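Local coordinates for protein ZYG-9 (PDB 2OF3) that plays a major part in organising microtubules and spindle poles during mitosis and meiosis in the one-cell nematode embryo, at residues Pro202-Ser207 against Lys236-Gln241; Lys210-Phe215 against Ile228-Ala233; Val163-Met168 against Glu192-Asn197; Pro170-Ala175 against Ser185-Val190; Val24-Gln29 against Val130-Pro135. All coordinates share one frame; numbering follows the deposited sequence.

Contact 1: Pro202-Ser207 against Lys236-Gln241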
# COMPACT_ATOMS: atom_id res chain seq x y z
N PRO A 202 8.93 -18.72 1.99
CA PRO A 202 8.84 -17.90 0.76
C PRO A 202 9.51 -16.51 0.89
O PRO A 202 9.80 -15.87 -0.14
CB PRO A 202 7.34 -17.75 0.54
CG PRO A 202 6.69 -18.82 1.36
CD PRO A 202 7.59 -19.05 2.52
N LEU A 203 9.82 -16.08 2.14
CA LEU A 203 10.30 -14.74 2.42
C LEU A 203 11.76 -14.73 2.84
O LEU A 203 12.32 -13.68 3.20
CB LEU A 203 9.42 -14.06 3.49
CG LEU A 203 7.89 -14.04 3.31
CD1 LEU A 203 7.23 -13.18 4.41
CD2 LEU A 203 7.48 -13.52 1.88
N LYS A 204 12.41 -15.89 2.76
CA LYS A 204 13.76 -16.04 3.28
C LYS A 204 14.84 -15.06 2.79
O LYS A 204 15.75 -14.73 3.58
CB LYS A 204 14.24 -17.48 3.10
CG LYS A 204 13.62 -18.48 4.11
CD LYS A 204 13.64 -18.05 5.61
CE LYS A 204 13.81 -19.28 6.57
NZ LYS A 204 13.10 -20.61 6.21
N SER A 205 14.77 -14.58 1.53
CA SER A 205 15.77 -13.61 0.99
C SER A 205 15.65 -12.22 1.61
O SER A 205 16.55 -11.37 1.45
CB SER A 205 15.66 -13.46 -0.53
OG SER A 205 14.38 -12.95 -0.92
N LEU A 206 14.56 -12.00 2.34
CA LEU A 206 14.24 -10.66 2.85
C LEU A 206 14.72 -10.35 4.28
O LEU A 206 14.69 -9.18 4.71
CB LEU A 206 12.73 -10.38 2.69
CG LEU A 206 12.24 -10.50 1.23
CD1 LEU A 206 10.78 -10.13 1.19
CD2 LEU A 206 13.09 -9.58 0.31
N SER A 207 15.19 -11.35 5.00
CA SER A 207 15.74 -11.06 6.33
C SER A 207 14.63 -10.43 7.25
O SER A 207 14.87 -9.45 7.95
CB SER A 207 16.94 -10.09 6.25
OG SER A 207 18.10 -10.76 5.78
N LYS A 236 6.92 -20.84 14.64
CA LYS A 236 6.02 -21.94 14.34
C LYS A 236 6.41 -22.73 13.08
O LYS A 236 6.17 -23.95 13.02
CB LYS A 236 4.62 -21.42 14.17
CG LYS A 236 3.58 -22.50 14.18
CD LYS A 236 2.19 -21.94 13.96
CE LYS A 236 1.13 -23.05 14.11
NZ LYS A 236 -0.26 -22.55 13.79
N PHE A 237 6.97 -22.06 12.08
CA PHE A 237 7.40 -22.71 10.84
C PHE A 237 8.85 -23.24 10.85
O PHE A 237 9.13 -24.29 10.32
CB PHE A 237 7.14 -21.81 9.61
CG PHE A 237 5.67 -21.71 9.28
CD1 PHE A 237 5.07 -22.60 8.38
CD2 PHE A 237 4.87 -20.75 9.92
CE1 PHE A 237 3.68 -22.53 8.11
CE2 PHE A 237 3.48 -20.68 9.66
CZ PHE A 237 2.88 -21.56 8.76
N GLU A 238 9.77 -22.53 11.48
CA GLU A 238 11.17 -22.85 11.34
C GLU A 238 11.85 -23.10 12.70
O GLU A 238 13.08 -23.23 12.75
CB GLU A 238 11.86 -21.73 10.56
CG GLU A 238 11.95 -20.42 11.32
CD GLU A 238 12.66 -19.32 10.57
OE1 GLU A 238 13.38 -19.66 9.60
OE2 GLU A 238 12.53 -18.11 10.93
N GLY A 239 11.07 -23.17 13.79
CA GLY A 239 11.65 -23.33 15.16
C GLY A 239 12.88 -22.48 15.42
O GLY A 239 12.92 -21.31 15.04
N ASP A 240 13.91 -23.07 16.05
CA ASP A 240 15.14 -22.36 16.49
C ASP A 240 15.96 -21.65 15.43
O ASP A 240 16.86 -20.87 15.79
CB ASP A 240 16.14 -23.31 17.18
CG ASP A 240 15.68 -23.80 18.56
OD1 ASP A 240 14.71 -23.25 19.18
OD2 ASP A 240 16.35 -24.77 19.02
N GLN A 241 15.73 -21.98 14.16
CA GLN A 241 16.23 -21.18 13.04
C GLN A 241 15.77 -19.73 13.17
O GLN A 241 16.51 -18.82 12.82
CB GLN A 241 15.70 -21.71 11.71
CG GLN A 241 16.46 -22.92 11.15
CD GLN A 241 17.96 -22.64 10.99
OE1 GLN A 241 18.36 -21.60 10.44
NE2 GLN A 241 18.80 -23.56 11.50

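Contact 2: Lys210-Phe215 against Ile228-Ala233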
# COMPACT_ATOMS: atom_id res chain seq x y z
N LYS A 210 15.48 -10.75 11.22
CA LYS A 210 16.48 -9.81 11.66
C LYS A 210 16.04 -8.35 11.61
O LYS A 210 16.46 -7.54 12.44
CB LYS A 210 17.78 -9.98 10.82
CG LYS A 210 18.84 -8.93 11.11
CD LYS A 210 20.24 -9.33 10.55
CE LYS A 210 21.41 -8.64 11.36
NZ LYS A 210 21.82 -9.36 12.68
N THR A 211 15.22 -8.01 10.60
CA THR A 211 14.73 -6.66 10.47
C THR A 211 13.67 -6.36 11.54
O THR A 211 13.58 -5.22 12.04
CB THR A 211 14.09 -6.45 9.07
OG1 THR A 211 15.00 -6.95 8.06
CG2 THR A 211 13.84 -5.00 8.80
N VAL A 212 12.88 -7.38 11.86
CA VAL A 212 11.74 -7.20 12.76
C VAL A 212 12.20 -7.24 14.24
O VAL A 212 11.69 -6.49 15.08
CB VAL A 212 10.60 -8.20 12.44
CG1 VAL A 212 9.55 -8.26 13.58
CG2 VAL A 212 9.91 -7.85 11.08
N ALA A 213 13.15 -8.13 14.55
CA ALA A 213 13.62 -8.32 15.94
C ALA A 213 13.87 -7.04 16.76
O ALA A 213 13.46 -7.00 17.91
CB ALA A 213 14.86 -9.29 16.01
N PRO A 214 14.56 -6.00 16.23
CA PRO A 214 14.75 -4.82 17.07
C PRO A 214 13.45 -4.16 17.56
O PRO A 214 13.50 -3.39 18.54
CB PRO A 214 15.48 -3.83 16.14
CG PRO A 214 16.22 -4.72 15.19
CD PRO A 214 15.28 -5.86 14.94
N PHE A 215 12.32 -4.42 16.89
CA PHE A 215 11.08 -3.73 17.23
C PHE A 215 10.39 -4.35 18.44
O PHE A 215 9.40 -3.79 18.92
CB PHE A 215 10.16 -3.57 16.00
CG PHE A 215 10.71 -2.60 14.96
CD1 PHE A 215 10.55 -1.22 15.12
CD2 PHE A 215 11.50 -3.09 13.85
CE1 PHE A 215 11.09 -0.31 14.18
CE2 PHE A 215 12.06 -2.21 12.91
CZ PHE A 215 11.86 -0.80 13.07
N ILE A 228 6.77 -9.07 18.34
CA ILE A 228 6.80 -10.35 19.04
C ILE A 228 6.00 -11.35 18.24
O ILE A 228 6.50 -12.45 17.99
CB ILE A 228 6.23 -10.23 20.49
CG1 ILE A 228 7.20 -9.48 21.37
CG2 ILE A 228 5.90 -11.63 21.07
CD1 ILE A 228 6.56 -8.96 22.67
N ASN A 229 4.77 -11.00 17.83
CA ASN A 229 3.97 -11.98 17.10
C ASN A 229 4.47 -12.39 15.69
O ASN A 229 4.23 -13.50 15.26
CB ASN A 229 2.49 -11.57 17.07
CG ASN A 229 1.80 -11.71 18.41
OD1 ASN A 229 0.79 -11.07 18.67
ND2 ASN A 229 2.32 -12.54 19.24
N VAL A 230 5.19 -11.52 15.02
CA VAL A 230 5.90 -11.90 13.79
C VAL A 230 6.95 -13.00 14.09
O VAL A 230 7.00 -14.03 13.39
CB VAL A 230 6.57 -10.62 13.07
CG1 VAL A 230 7.58 -11.05 11.96
CG2 VAL A 230 5.50 -9.61 12.47
N LEU A 231 7.76 -12.83 15.13
CA LEU A 231 8.82 -13.79 15.46
C LEU A 231 8.29 -15.13 15.91
O LEU A 231 8.86 -16.19 15.54
CB LEU A 231 9.75 -13.20 16.52
CG LEU A 231 10.49 -11.94 16.13
CD1 LEU A 231 11.30 -11.50 17.31
CD2 LEU A 231 11.42 -12.14 14.92
N VAL A 232 7.20 -15.12 16.66
CA VAL A 232 6.43 -16.34 17.03
C VAL A 232 5.84 -17.07 15.83
O VAL A 232 5.83 -18.33 15.79
CB VAL A 232 5.27 -15.99 18.00
CG1 VAL A 232 4.37 -17.19 18.27
CG2 VAL A 232 5.81 -15.43 19.32
N ALA A 233 5.29 -16.32 14.86
CA ALA A 233 4.76 -16.90 13.62
C ALA A 233 5.89 -17.59 12.83
O ALA A 233 5.70 -18.67 12.28
CB ALA A 233 4.07 -15.83 12.77

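Contact 3: Val163-Met168 against Glu192-Asn197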
# COMPACT_ATOMS: atom_id res chain seq x y z
N VAL A 163 -0.22 -8.70 -5.85
CA VAL A 163 1.24 -8.47 -5.84
C VAL A 163 1.99 -9.68 -5.26
O VAL A 163 3.06 -10.05 -5.76
CB VAL A 163 1.61 -7.10 -5.11
CG1 VAL A 163 3.11 -6.85 -5.04
CG2 VAL A 163 0.96 -5.87 -5.82
N GLY A 164 1.44 -10.27 -4.19
CA GLY A 164 2.06 -11.40 -3.51
C GLY A 164 2.96 -10.95 -2.38
O GLY A 164 3.56 -9.87 -2.44
N PRO A 165 3.05 -11.77 -1.31
CA PRO A 165 3.91 -11.46 -0.18
C PRO A 165 5.35 -11.15 -0.45
O PRO A 165 5.93 -10.25 0.18
CB PRO A 165 3.78 -12.70 0.68
CG PRO A 165 2.35 -13.01 0.52
CD PRO A 165 2.23 -12.95 -1.01
N LEU A 166 5.96 -11.87 -1.39
CA LEU A 166 7.36 -11.62 -1.67
C LEU A 166 7.63 -10.24 -2.19
O LEU A 166 8.62 -9.64 -1.84
CB LEU A 166 7.95 -12.71 -2.61
CG LEU A 166 9.41 -12.51 -3.07
CD1 LEU A 166 10.42 -12.56 -1.89
CD2 LEU A 166 9.79 -13.56 -4.12
N LYS A 167 6.77 -9.71 -3.06
CA LYS A 167 7.00 -8.36 -3.56
C LYS A 167 6.42 -7.27 -2.66
O LYS A 167 6.85 -6.14 -2.74
CB LYS A 167 6.40 -8.16 -4.97
CG LYS A 167 7.05 -8.95 -6.11
CD LYS A 167 8.44 -8.43 -6.47
CE LYS A 167 9.04 -9.13 -7.76
NZ LYS A 167 7.96 -9.38 -8.83
N MET A 168 5.42 -7.58 -1.81
CA MET A 168 4.88 -6.62 -0.84
C MET A 168 5.79 -6.36 0.35
O MET A 168 5.90 -5.24 0.84
CB MET A 168 3.51 -7.10 -0.35
CG MET A 168 2.29 -6.91 -1.36
SD MET A 168 1.80 -5.23 -1.83
CE MET A 168 0.94 -4.80 -0.35
N GLU A 192 2.91 -10.36 9.78
CA GLU A 192 2.50 -11.49 10.58
C GLU A 192 1.46 -12.35 9.82
O GLU A 192 1.52 -13.58 9.82
CB GLU A 192 1.94 -11.02 11.93
CG GLU A 192 1.52 -12.19 12.78
CD GLU A 192 0.65 -11.84 13.96
OE1 GLU A 192 0.54 -10.64 14.31
OE2 GLU A 192 0.09 -12.80 14.54
N TYR A 193 0.51 -11.71 9.16
CA TYR A 193 -0.51 -12.43 8.44
C TYR A 193 0.05 -13.23 7.24
O TYR A 193 -0.40 -14.34 6.96
CB TYR A 193 -1.52 -11.39 8.04
CG TYR A 193 -2.50 -11.72 6.95
CD1 TYR A 193 -3.59 -12.59 7.17
CD2 TYR A 193 -2.38 -11.10 5.72
CE1 TYR A 193 -4.52 -12.85 6.13
CE2 TYR A 193 -3.28 -11.33 4.71
CZ TYR A 193 -4.36 -12.20 4.91
OH TYR A 193 -5.24 -12.35 3.82
N TYR A 194 1.03 -12.67 6.53
CA TYR A 194 1.71 -13.39 5.45
C TYR A 194 2.35 -14.69 5.96
O TYR A 194 2.30 -15.76 5.32
CB TYR A 194 2.80 -12.50 4.85
CG TYR A 194 2.32 -11.30 4.04
CD1 TYR A 194 1.00 -11.16 3.62
CD2 TYR A 194 3.26 -10.33 3.61
CE1 TYR A 194 0.60 -10.03 2.84
CE2 TYR A 194 2.88 -9.23 2.85
CZ TYR A 194 1.56 -9.08 2.46
OH TYR A 194 1.23 -7.97 1.69
N ILE A 195 2.99 -14.59 7.12
CA ILE A 195 3.78 -15.71 7.65
C ILE A 195 2.86 -16.77 8.22
O ILE A 195 3.05 -17.96 7.96
CB ILE A 195 4.75 -15.29 8.73
CG1 ILE A 195 5.82 -14.41 8.13
CG2 ILE A 195 5.43 -16.51 9.26
CD1 ILE A 195 6.48 -13.60 9.16
N THR A 196 1.86 -16.35 8.99
CA THR A 196 0.84 -17.27 9.45
C THR A 196 0.16 -18.03 8.30
O THR A 196 -0.18 -19.21 8.43
CB THR A 196 -0.19 -16.52 10.34
OG1 THR A 196 0.45 -16.15 11.56
CG2 THR A 196 -1.38 -17.38 10.68
N ASN A 197 -0.06 -17.38 7.16
CA ASN A 197 -0.84 -18.03 6.12
C ASN A 197 -0.04 -18.76 5.09
O ASN A 197 -0.54 -19.74 4.56
CB ASN A 197 -1.81 -17.08 5.45
CG ASN A 197 -2.90 -16.64 6.40
OD1 ASN A 197 -2.83 -15.56 6.99
ND2 ASN A 197 -3.89 -17.52 6.63

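Contact 4: Pro170-Ala175 against Ser185-Val190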
# COMPACT_ATOMS: atom_id res chain seq x y z
N PRO A 170 9.10 -6.19 1.12
CA PRO A 170 10.13 -5.12 1.16
C PRO A 170 9.57 -3.70 1.44
O PRO A 170 10.21 -2.88 2.14
CB PRO A 170 10.74 -5.19 -0.28
CG PRO A 170 10.48 -6.58 -0.76
CD PRO A 170 9.17 -7.00 -0.12
N MET A 171 8.37 -3.39 0.91
CA MET A 171 7.74 -2.08 1.13
C MET A 171 7.20 -2.03 2.56
O MET A 171 7.27 -0.99 3.20
CB MET A 171 6.60 -1.89 0.11
CG MET A 171 7.13 -1.54 -1.36
SD MET A 171 5.92 -1.36 -2.67
CE MET A 171 5.15 -2.90 -2.64
N LEU A 172 6.64 -3.15 3.04
CA LEU A 172 6.16 -3.23 4.43
C LEU A 172 7.34 -3.11 5.41
O LEU A 172 7.21 -2.39 6.41
CB LEU A 172 5.39 -4.51 4.68
CG LEU A 172 4.03 -4.55 4.00
CD1 LEU A 172 3.64 -5.99 3.93
CD2 LEU A 172 2.99 -3.71 4.82
N LEU A 173 8.49 -3.74 5.09
CA LEU A 173 9.73 -3.57 5.90
C LEU A 173 10.20 -2.15 5.88
O LEU A 173 10.57 -1.58 6.95
CB LEU A 173 10.86 -4.57 5.51
CG LEU A 173 10.56 -6.07 5.74
CD1 LEU A 173 11.62 -6.95 5.07
CD2 LEU A 173 10.43 -6.45 7.29
N ASP A 174 10.18 -1.53 4.71
CA ASP A 174 10.63 -0.15 4.60
C ASP A 174 9.77 0.80 5.44
O ASP A 174 10.25 1.78 6.03
CB ASP A 174 10.58 0.30 3.13
CG ASP A 174 11.61 1.40 2.84
OD1 ASP A 174 12.83 1.20 3.17
OD2 ASP A 174 11.21 2.49 2.32
N ALA A 175 8.47 0.52 5.44
CA ALA A 175 7.49 1.26 6.29
C ALA A 175 7.83 1.27 7.76
O ALA A 175 7.37 2.12 8.44
CB ALA A 175 6.10 0.69 6.08
N SER A 185 3.20 -0.48 13.52
CA SER A 185 2.48 -1.65 13.99
C SER A 185 1.58 -2.22 12.93
O SER A 185 1.50 -3.44 12.78
CB SER A 185 1.69 -1.38 15.29
OG SER A 185 0.78 -0.31 15.09
N GLU A 186 0.86 -1.39 12.19
CA GLU A 186 -0.02 -1.97 11.15
C GLU A 186 0.72 -2.78 10.07
O GLU A 186 0.21 -3.80 9.60
CB GLU A 186 -0.82 -0.85 10.47
CG GLU A 186 -1.93 -0.21 11.37
CD GLU A 186 -3.11 -1.13 11.60
OE1 GLU A 186 -3.74 -1.60 10.62
OE2 GLU A 186 -3.42 -1.40 12.79
N CYS A 187 1.91 -2.29 9.69
CA CYS A 187 2.79 -2.98 8.75
C CYS A 187 3.33 -4.32 9.25
O CYS A 187 3.29 -5.29 8.49
CB CYS A 187 3.89 -2.01 8.27
SG CYS A 187 3.10 -0.75 7.20
N LEU A 188 3.74 -4.39 10.53
CA LEU A 188 4.09 -5.67 11.17
C LEU A 188 2.97 -6.66 11.16
O LEU A 188 3.18 -7.86 10.95
CB LEU A 188 4.56 -5.46 12.64
CG LEU A 188 5.94 -4.79 12.74
CD1 LEU A 188 6.22 -4.32 14.20
CD2 LEU A 188 7.11 -5.67 12.10
N LEU A 189 1.75 -6.20 11.42
CA LEU A 189 0.55 -7.08 11.41
C LEU A 189 0.32 -7.71 10.04
O LEU A 189 -0.10 -8.85 9.95
CB LEU A 189 -0.72 -6.31 11.85
CG LEU A 189 -0.71 -5.88 13.33
CD1 LEU A 189 -1.93 -5.06 13.59
CD2 LEU A 189 -0.61 -7.07 14.33
N VAL A 190 0.53 -6.96 8.97
CA VAL A 190 0.45 -7.54 7.62
C VAL A 190 1.54 -8.65 7.41
O VAL A 190 1.23 -9.77 6.97
CB VAL A 190 0.54 -6.46 6.50
CG1 VAL A 190 0.41 -7.15 5.10
CG2 VAL A 190 -0.60 -5.41 6.66

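Contact 5: Val24-Gln29 against Val130-Pro135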
# COMPACT_ATOMS: atom_id res chain seq x y z
N VAL A 24 9.24 10.90 -15.05
CA VAL A 24 9.81 11.00 -13.72
C VAL A 24 9.10 9.98 -12.84
O VAL A 24 7.88 9.73 -13.01
CB VAL A 24 9.77 12.40 -13.08
CG1 VAL A 24 10.33 13.49 -14.06
CG2 VAL A 24 8.38 12.81 -12.68
N LYS A 25 9.85 9.42 -11.89
CA LYS A 25 9.37 8.32 -11.07
C LYS A 25 8.60 8.84 -9.87
O LYS A 25 9.02 9.80 -9.21
CB LYS A 25 10.55 7.45 -10.61
CG LYS A 25 11.25 6.71 -11.73
CD LYS A 25 12.37 5.84 -11.20
CE LYS A 25 13.47 5.65 -12.23
NZ LYS A 25 12.96 5.05 -13.49
N TRP A 26 7.48 8.20 -9.59
CA TRP A 26 6.57 8.62 -8.54
C TRP A 26 7.13 8.14 -7.20
O TRP A 26 6.68 7.12 -6.62
CB TRP A 26 5.23 7.97 -8.84
CG TRP A 26 4.07 8.75 -8.31
CD1 TRP A 26 3.34 8.45 -7.22
CD2 TRP A 26 3.50 9.95 -8.87
NE1 TRP A 26 2.32 9.35 -7.07
CE2 TRP A 26 2.41 10.29 -8.06
CE3 TRP A 26 3.79 10.73 -10.00
CZ2 TRP A 26 1.62 11.44 -8.30
CZ3 TRP A 26 3.02 11.87 -10.24
CH2 TRP A 26 1.92 12.19 -9.42
N ASN A 27 8.15 8.85 -6.72
CA ASN A 27 8.94 8.38 -5.57
C ASN A 27 9.35 9.55 -4.68
O ASN A 27 10.32 9.44 -3.92
CB ASN A 27 10.15 7.55 -6.04
CG ASN A 27 11.18 8.41 -6.83
OD1 ASN A 27 10.97 9.62 -7.09
ND2 ASN A 27 12.26 7.79 -7.21
N PHE A 28 8.60 10.65 -4.75
CA PHE A 28 8.82 11.82 -3.93
C PHE A 28 8.57 11.58 -2.44
O PHE A 28 7.89 10.63 -2.06
CB PHE A 28 7.93 12.98 -4.41
CG PHE A 28 6.48 12.59 -4.65
CD1 PHE A 28 5.58 12.39 -3.57
CD2 PHE A 28 6.00 12.46 -5.95
CE1 PHE A 28 4.24 12.03 -3.77
CE2 PHE A 28 4.63 12.12 -6.16
CZ PHE A 28 3.76 11.88 -5.06
N GLN A 29 9.09 12.47 -1.60
CA GLN A 29 8.80 12.44 -0.19
C GLN A 29 7.51 13.18 0.03
O GLN A 29 6.76 12.87 0.95
CB GLN A 29 9.92 13.14 0.59
CG GLN A 29 11.25 12.43 0.52
CD GLN A 29 11.17 10.99 1.08
OE1 GLN A 29 10.46 10.76 2.07
NE2 GLN A 29 11.89 10.04 0.46
N VAL A 130 3.00 -0.69 -8.88
CA VAL A 130 3.03 -1.10 -7.46
C VAL A 130 3.80 -0.11 -6.60
O VAL A 130 3.33 0.33 -5.54
CB VAL A 130 3.59 -2.57 -7.27
CG1 VAL A 130 3.52 -2.95 -5.80
CG2 VAL A 130 2.75 -3.60 -8.01
N SER A 131 4.99 0.25 -7.04
CA SER A 131 5.90 1.13 -6.28
C SER A 131 5.38 2.52 -6.22
O SER A 131 5.64 3.22 -5.28
CB SER A 131 7.24 1.23 -7.05
OG SER A 131 8.08 0.33 -6.42
N ALA A 132 4.68 2.95 -7.26
CA ALA A 132 4.05 4.30 -7.26
C ALA A 132 2.90 4.41 -6.27
O ALA A 132 2.59 5.48 -5.85
CB ALA A 132 3.53 4.65 -8.68
N PHE A 133 2.24 3.31 -5.91
CA PHE A 133 1.03 3.42 -5.09
C PHE A 133 1.23 2.96 -3.63
O PHE A 133 0.89 3.69 -2.69
CB PHE A 133 -0.16 2.64 -5.71
CG PHE A 133 -1.44 2.73 -4.86
CD1 PHE A 133 -2.01 3.98 -4.57
CD2 PHE A 133 -2.04 1.61 -4.36
CE1 PHE A 133 -3.21 4.10 -3.77
CE2 PHE A 133 -3.24 1.71 -3.57
CZ PHE A 133 -3.79 2.95 -3.27
N VAL A 134 1.74 1.75 -3.47
CA VAL A 134 1.79 1.08 -2.17
C VAL A 134 2.52 1.85 -1.09
O VAL A 134 1.99 1.94 -0.00
CB VAL A 134 2.25 -0.42 -2.29
CG1 VAL A 134 2.38 -1.09 -0.84
CG2 VAL A 134 1.24 -1.17 -3.16
N PRO A 135 3.75 2.38 -1.34
CA PRO A 135 4.44 3.13 -0.30
C PRO A 135 3.63 4.30 0.24
O PRO A 135 3.74 4.63 1.48
CB PRO A 135 5.77 3.56 -0.98
CG PRO A 135 6.02 2.47 -1.95
CD PRO A 135 4.61 2.24 -2.52
O HOH W 1 7.43 5.31 -4.72

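Contact 1: Pro202-Ser207 against Lys236-Gln241
Lys204 reaches out from a loop to meet Glu238, the last residue of helix 221-238, and this pair makes the whole direct contact. The interaction is ionic: Lys204 NZ and Glu238 OE1 form a salt bridge of 3.5 Å, while the methylene Lys204 CE comes nearer the same oxygen, at 3.1 Å. The lysine thus approaches OE1 flank-on, the two side chains sliding past each other in opposite directions. Its chain is bent at each of the three torsions after the first, whereas Glu238 runs straight beyond CG from a first torsion that sets CG between the backbone N and the carbonyl carbon (chi1 68°). The other carboxylate oxygen, OE2, lies close to Glu209, so the lysine's positive charge probably relieves some of the repulsion between the two acids.

Backbone bonds shape both ends. Leu206 N donates to Leu203 O at 2.9 Å in the winding loop. Beyond Glu238 the chain leaves the helix through Gly239, whose positive phi favours glycine, and a type II' beta turn from Glu238 to Gln241 follows; its closing bond, Gln241 N to Glu238 O at 3.3 Å, is weak.

Apolar packing flanks the bridge: Leu203 and Leu206 rest on helix 165-174, and Phe237 and Glu238 touch Ile200. With only 68 Å² buried and the CA atoms of Lys204 and Glu238 10.9 Å apart, this is a surface link between an interhelical loop and the C-terminal end of a helix in the HEAT-like alpha solenoid of a TOG domain.

Contact 2: Lys210-Phe215 against Ile228-Ala233
Val212 faces Val230 and Ala213 faces Leu231, with CA atoms 7.6 Å and 7.3 Å apart respectively, where the chain of helix 208-212 passes into a 3-10 segment beside helix 221-238. In it, Phe215 N donates to Val212 O at 2.8 Å.

The valines make up about half of the contact. CG1 of Val212 lodges against CG1 of Val230 at 3.8 Å and lies equally near its CB, while CG2 of Val212 reaches the same methyl from a little farther off. Both residues hold CG1 opposite the backbone N (chi1 166° for Val212 and 168° for Val230), which brings like branches together across the interface. Next to them, Leu231 extends its CD1 methyl toward the backbone of Ala213, meeting CA at 4.2 Å and the methyl CB slightly beyond. The small alanine lets the leucine come up to the main chain itself.

Other helices enclose the pair. Val212 also packs on Leu188 of helix 181-198, and Leu231 on Val257 of helix 251-264, so the contact lies in the buried interior among helices 181-198, 221-238 and 251-264.

All the touching groups are aliphatic and buried. Cohesion therefore rests on van der Waals fit and the exclusion of water, with the relative positions of the two segments set by the shapes of methyl groups and by no directional bond between them.

Contact 3: Val163-Met168 against Glu192-Asn197
Pro165 lies over one face of the Tyr194 ring, and Met168, one turn further along, presses on the phenol end. This is the tight part of the contact. Pro165 CG sits 3.9 Å from the ring centroid and 14° off the ring normal, a CH-pi contact, while CB of the same proline covers the CD2 side at 3.8 Å. The ring of Tyr194 is turned so that its plane nearly contains its own CA (chi2 -13°), and in this attitude it offers its face to the proline. Met168 crosses the tyrosine at about a right angle and comes obliquely to the ring: its CB is 3.2 Å from Tyr194 OH and 3.9 Å from CE2, with CG also close to the hydroxyl. Though wrapped by these methionine carbons, the hydroxyl is not stranded, since it is hydrogen-bonded to Ser160 OG of helix 146-163.

The two segments belong to helices 165-174 and 181-198, which form an antiparallel hairpin of the HEAT-like TOG fold. Gly164 is the N-cap of the first of these; at its backbone angles, phi positive, a side chain would be jammed against the preceding carbonyl O. Gly164 O accepts from Met168 N at 3.0 Å as the helix begins.

Toward solvent the contact is looser. Leu166 points away from helix 181-198 and Lys167 is likewise exposed, so that only one side of the first turn faces the tyrosine. On the other helix, Thr196 is exposed too, and its OG1 makes a weak bond of 3.3 Å back to Glu192 O.

Contact 4: Pro170-Ala175 against Ser185-Val190
Leu172 spreads its two methyls over two residues of the facing helix, CD1 on Val190 and CD2 on Cys187. The leucine and valine side chains cross at about a right angle, with Leu172 CD1 3.6 Å from Val190 CG1. The second branch, Leu172 CD2, lies 3.8 Å from Cys187 SG and close to the CB behind it. The sulfur is also met by the Ala175 methyl, CB to SG 3.5 Å, so it is touched by a leucine branch and an alanine methyl from two directions roughly at right angles. Cys187 holds SG opposite its carbonyl carbon (chi1 -69°), which directs it at Ala175.

These residues line the inner faces of helices 165-174 and 181-198, an antiparallel hairpin of the kind that builds HEAT-like solenoids. The pairing is close: the CA atoms of Leu172 and Cys187 are 5.5 Å apart. An alanine in place of Leu172 would remove both methyl branches and is likely to open a gap in front of Val190, leaving the sulfur with less apolar cover.

Beyond the two segments, Leu172 also touches Leu138 of helix 127-139, while Val190 packs on Val156 and Arg153 of helix 146-163.

Contact 5: Val24-Gln29 against Val130-Pro135
Trp26 packs against Ala132 from the centre of an inverse gamma turn, in the loop between helices 10-19 and 33-44, and so pins that loop to helix 127-139 of the TOG domain's alpha solenoid. The backbone places Trp26 CB 3.7 Å from Ala132 CB. From there CG stands opposite the backbone N (chi1 -153°), and the second torsion, chi2 -105°, turns the five-membered edge of the indole to the helix, where CD1 lies 3.4 Å from Ala132 O, near the ring plane. That carbonyl is buried and has no hydrogen-bond partner in the model.

The other sides of the indole are engaged as well. Phe28 takes chi1 47°, folding its ring back so that its CE2 sits 3.4 Å above the plane of the Trp26 ring, over its centre, with an edge of the phenyl toward the indole. NE1 is hydrogen-bonded to Thr93 OG1, and Lys90 makes a cation-pi contact. With an alanine here, Thr93 would probably lose its indole donor and Phe28 the face its edge rests on.

Beside the side chains, the two backbones are bridged by one water, which donates to Trp26 O at 2.7 Å and to Ser131 O at 2.8 Å.

From the N terminus, contact 5 closes first, bringing the loop at 24-29 onto helix 127-139 across about a hundred residues. Contact 3 then joins the start of helix 165-174 to helix 181-198, and contact 4 nests inside it, fastening the same hairpin nearer its turn. Contact 1 opens afterwards, linking the loop at 202-207 to the end of helix 221-238, with contact 2 nested within. The outer closures, contacts 5, 3 and 1, follow in series and none cross. Met171 packs on Val130 and Val134 between contacts 4 and 5, and Thr211 meets Leu173 between contacts 2 and 4; contacts 1 and 5 stay apart, about 29 Å between centres.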